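Local coordinates for bacteriocin immunity protein (Pseudomonas aeruginosa, PDB 6W0V) that binds the nuclease domain of pyocin S8 as its cognate immunity protein and probably shields the producing cell from the toxin's DNase activity, at residues T47-F51 / V64-I68. The protein carries 1 engineered substitution. Numbering follows the deposited sequence.
Sequences TDIIF and VLKRI
Arg67 reaches from helix 61-74 to the short helix 48-51 and packs its CB and CD on Ile49 before its guanidinium turns to the Ile49 carbonyl. Its CB starts out facing that helix and packs 3.5 Å from CG1 of Ile49. Further along, CD lies 3.7 Å from Ile49 CD1, and the two side chains slide past each other in opposite directions, aliphatic part against aliphatic part. The chain then bends at its third torsion (chi3 -72°), which turns the guanidinium back to the Ile49 carbonyl. There the grip is side-on, with two nitrogens on one oxygen. NE donates to Ile49 O at 3.0 Å, in the carbonyl plane and on a lone pair, through a bent bond of 138°. NH2 meets the same Ile49 O at 2.7 Å, straighter at 155° and nearly in line with the C=O. The oxygen sits almost in the guanidinium plane, which together with the bond from NH1 to the carbonyl of Glu58 should fix the rotation of the group. A water accepting a weak bond from NH2 donates to Ile50 O, extending the link by one residue. Beside this polar grip, Val64 packs its CG2 3.8 Å from Ile50 CA, while its CG1 meets Ile50 CG1, also at 3.8 Å. Ile68 adds CG1 at 4.2 Å from Ile49 CG2. All five touching residues are buried. On helix 48-51 itself, Asp48 and Phe51 engage the pyocin S8 chain, Phe51 by stacking on its Phe81. The contact ties helix 48-51 to helix 61-74 within the four-helix immunity fold: Ile50 packs on Leu19 and Val64 on Ile16 of helix 9-21, and Ile50 on Val38 and Ile68 on Ala41 of helix 27-41.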
ATOM      1  N   THR B  47       6.625   2.541  -8.287  1.00 13.57           N
ATOM      2  CA  THR B  47       6.575   1.841  -6.992  1.00 14.03           C
ATOM      3  C   THR B  47       6.462   0.338  -7.208  1.00 13.18           C
ATOM      4  O   THR B  47       6.752  -0.394  -6.265  1.00 14.16           O
ATOM      5  CB  THR B  47       5.407   2.360  -6.156  1.00 14.02           C
ATOM      6  OG1 THR B  47       4.227   2.266  -6.953  1.00 14.71           O
ATOM      7  CG2 THR B  47       5.622   3.787  -5.704  1.00 15.34           C
ATOM      8  N   ASP B  48       6.052  -0.106  -8.394  1.00 14.26           N
ATOM      9  CA  ASP B  48       5.877  -1.554  -8.649  1.00 14.58           C
ATOM     10  C   ASP B  48       7.207  -2.255  -8.424  1.00 14.80           C
ATOM     11  O   ASP B  48       7.201  -3.397  -8.010  1.00 15.79           O
ATOM     12  CB  ASP B  48       5.425  -1.842 -10.072  1.00 15.98           C
ATOM     13  CG  ASP B  48       3.986  -1.463 -10.314  1.00 15.80           C
ATOM     14  OD1 ASP B  48       3.366  -0.911  -9.379  1.00 16.85           O
ATOM     15  OD2 ASP B  48       3.512  -1.717 -11.415  1.00 18.66           O
ATOM     16  N   ILE B  49       8.297  -1.558  -8.705  1.00 15.64           N
ATOM     17  CA  ILE B  49       9.648  -2.165  -8.629  1.00 16.63           C
ATOM     18  C   ILE B  49       9.915  -2.573  -7.175  1.00 14.96           C
ATOM     19  O   ILE B  49      10.669  -3.517  -6.946  1.00 15.73           O
ATOM     20  CB  ILE B  49      10.667  -1.170  -9.208  1.00 19.60           C
ATOM     21  CG1 ILE B  49      11.773  -1.900  -9.966  1.00 23.98           C
ATOM     22  CG2 ILE B  49      11.175  -0.217  -8.141  1.00 19.02           C
ATOM     23  CD1 ILE B  49      11.275  -2.535 -11.250  1.00 28.23           C
ATOM     24  N   ILE B  50       9.260  -1.916  -6.215  1.00 14.37           N
ATOM     25  CA  ILE B  50       9.368  -2.257  -4.776  1.00 14.59           C
ATOM     26  C   ILE B  50       8.210  -3.174  -4.400  1.00 13.79           C
ATOM     27  O   ILE B  50       8.439  -4.210  -3.781  1.00 15.05           O
ATOM     28  CB  ILE B  50       9.328  -0.980  -3.924  1.00 14.44           C
ATOM     29  CG1 ILE B  50      10.445  -0.011  -4.320  1.00 15.15           C
ATOM     30  CG2 ILE B  50       9.374  -1.341  -2.453  1.00 15.78           C
ATOM     31  CD1 ILE B  50      10.221   1.393  -3.828  1.00 15.79           C
ATOM     32  N   PHE B  51       6.990  -2.743  -4.703  1.00 14.35           N
ATOM     33  CA  PHE B  51       5.772  -3.312  -4.085  1.00 14.60           C
ATOM     34  C   PHE B  51       5.179  -4.448  -4.902  1.00 14.57           C
ATOM     35  O   PHE B  51       4.428  -5.229  -4.342  1.00 15.86           O
ATOM     36  CB  PHE B  51       4.750  -2.209  -3.859  1.00 14.37           C
ATOM     37  CG  PHE B  51       5.196  -1.296  -2.760  1.00 13.28           C
ATOM     38  CD1 PHE B  51       4.948  -1.621  -1.437  1.00 13.50           C
ATOM     39  CD2 PHE B  51       5.920  -0.155  -3.038  1.00 13.37           C
ATOM     40  CE1 PHE B  51       5.414  -0.808  -0.420  1.00 13.79           C
ATOM     41  CE2 PHE B  51       6.364   0.668  -2.019  1.00 13.68           C
ATOM     42  CZ  PHE B  51       6.113   0.335  -0.711  1.00 13.88           C
ATOM     43  N   VAL B  64      15.087  -5.129  -5.456  1.00 16.24           N
ATOM     44  CA  VAL B  64      14.669  -3.757  -5.835  1.00 15.44           C
ATOM     45  C   VAL B  64      15.893  -3.022  -6.364  1.00 15.18           C
ATOM     46  O   VAL B  64      15.801  -2.390  -7.405  1.00 15.81           O
ATOM     47  CB  VAL B  64      14.071  -2.997  -4.649  1.00 15.86           C
ATOM     48  CG1 VAL B  64      13.830  -1.543  -5.019  1.00 17.01           C
ATOM     49  CG2 VAL B  64      12.805  -3.664  -4.131  1.00 15.95           C
ATOM     50  N   LEU B  65      16.994  -3.089  -5.621  1.00 15.10           N
ATOM     51  CA  LEU B  65      18.223  -2.364  -5.998  1.00 15.25           C
ATOM     52  C   LEU B  65      18.656  -2.863  -7.370  1.00 14.69           C
ATOM     53  O   LEU B  65      18.940  -2.029  -8.224  1.00 15.04           O
ATOM     54  CB  LEU B  65      19.301  -2.606  -4.951  1.00 17.38           C
ATOM     55  CG  LEU B  65      20.611  -1.885  -5.233  1.00 19.02           C
ATOM     56  CD1 LEU B  65      20.466  -0.384  -5.038  1.00 19.66           C
ATOM     57  CD2 LEU B  65      21.712  -2.451  -4.353  1.00 20.25           C
ATOM     58  N   LYS B  66      18.659  -4.180  -7.565  1.00 15.53           N
ATOM     59  CA  LYS B  66      19.017  -4.771  -8.874  1.00 16.56           C
ATOM     60  C   LYS B  66      18.085  -4.227  -9.955  1.00 16.07           C
ATOM     61  O   LYS B  66      18.542  -3.804 -11.000  1.00 15.86           O
ATOM     62  CB  LYS B  66      18.893  -6.290  -8.842  1.00 18.00           C
ATOM     63  CG  LYS B  66      19.365  -6.946 -10.128  1.00 19.67           C
ATOM     64  CD  LYS B  66      19.041  -8.405 -10.242  1.00 24.07           C
ATOM     65  CE  LYS B  66      17.674  -8.655 -10.834  1.00 27.59           C
ATOM     66  NZ  LYS B  66      17.498 -10.071 -11.233  1.00 31.11           N
ATOM     67  N   ARG B  67      16.780  -4.257  -9.720  1.00 14.98           N
ATOM     68  CA  ARG B  67      15.829  -3.841 -10.774  1.00 15.88           C
ATOM     69  C   ARG B  67      16.100  -2.379 -11.129  1.00 14.65           C
ATOM     70  O   ARG B  67      16.046  -2.029 -12.321  1.00 16.04           O
ATOM     71  CB  ARG B  67      14.404  -4.106 -10.306  1.00 16.29           C
ATOM     72  CG  ARG B  67      14.095  -5.591 -10.251  1.00 18.32           C
ATOM     73  CD  ARG B  67      12.623  -5.818 -10.041  1.00 20.02           C
ATOM     74  NE  ARG B  67      12.155  -5.501  -8.709  1.00 18.51           N
ATOM     75  CZ  ARG B  67      12.305  -6.275  -7.641  1.00 17.52           C
ATOM     76  NH1 ARG B  67      12.975  -7.409  -7.716  1.00 18.13           N
ATOM     77  NH2 ARG B  67      11.770  -5.928  -6.486  1.00 18.39           N
ATOM     78  N   ILE B  68      16.428  -1.564 -10.135  1.00 14.37           N
ATOM     79  CA  ILE B  68      16.689  -0.118 -10.363  1.00 14.50           C
ATOM     80  C   ILE B  68      17.995   0.019 -11.120  1.00 13.93           C
ATOM     81  O   ILE B  68      18.030   0.720 -12.119  1.00 14.51           O
ATOM     82  CB  ILE B  68      16.721   0.637  -9.034  1.00 14.39           C
ATOM     83  CG1 ILE B  68      15.309   0.680  -8.458  1.00 14.28           C
ATOM     84  CG2 ILE B  68      17.315   2.018  -9.217  1.00 14.35           C
ATOM     85  CD1 ILE B  68      15.225   1.237  -7.074  1.00 15.64           C
TER
HETATM   86  O   HOH W   1      10.455  -6.204  -4.043  1.00 16.82           O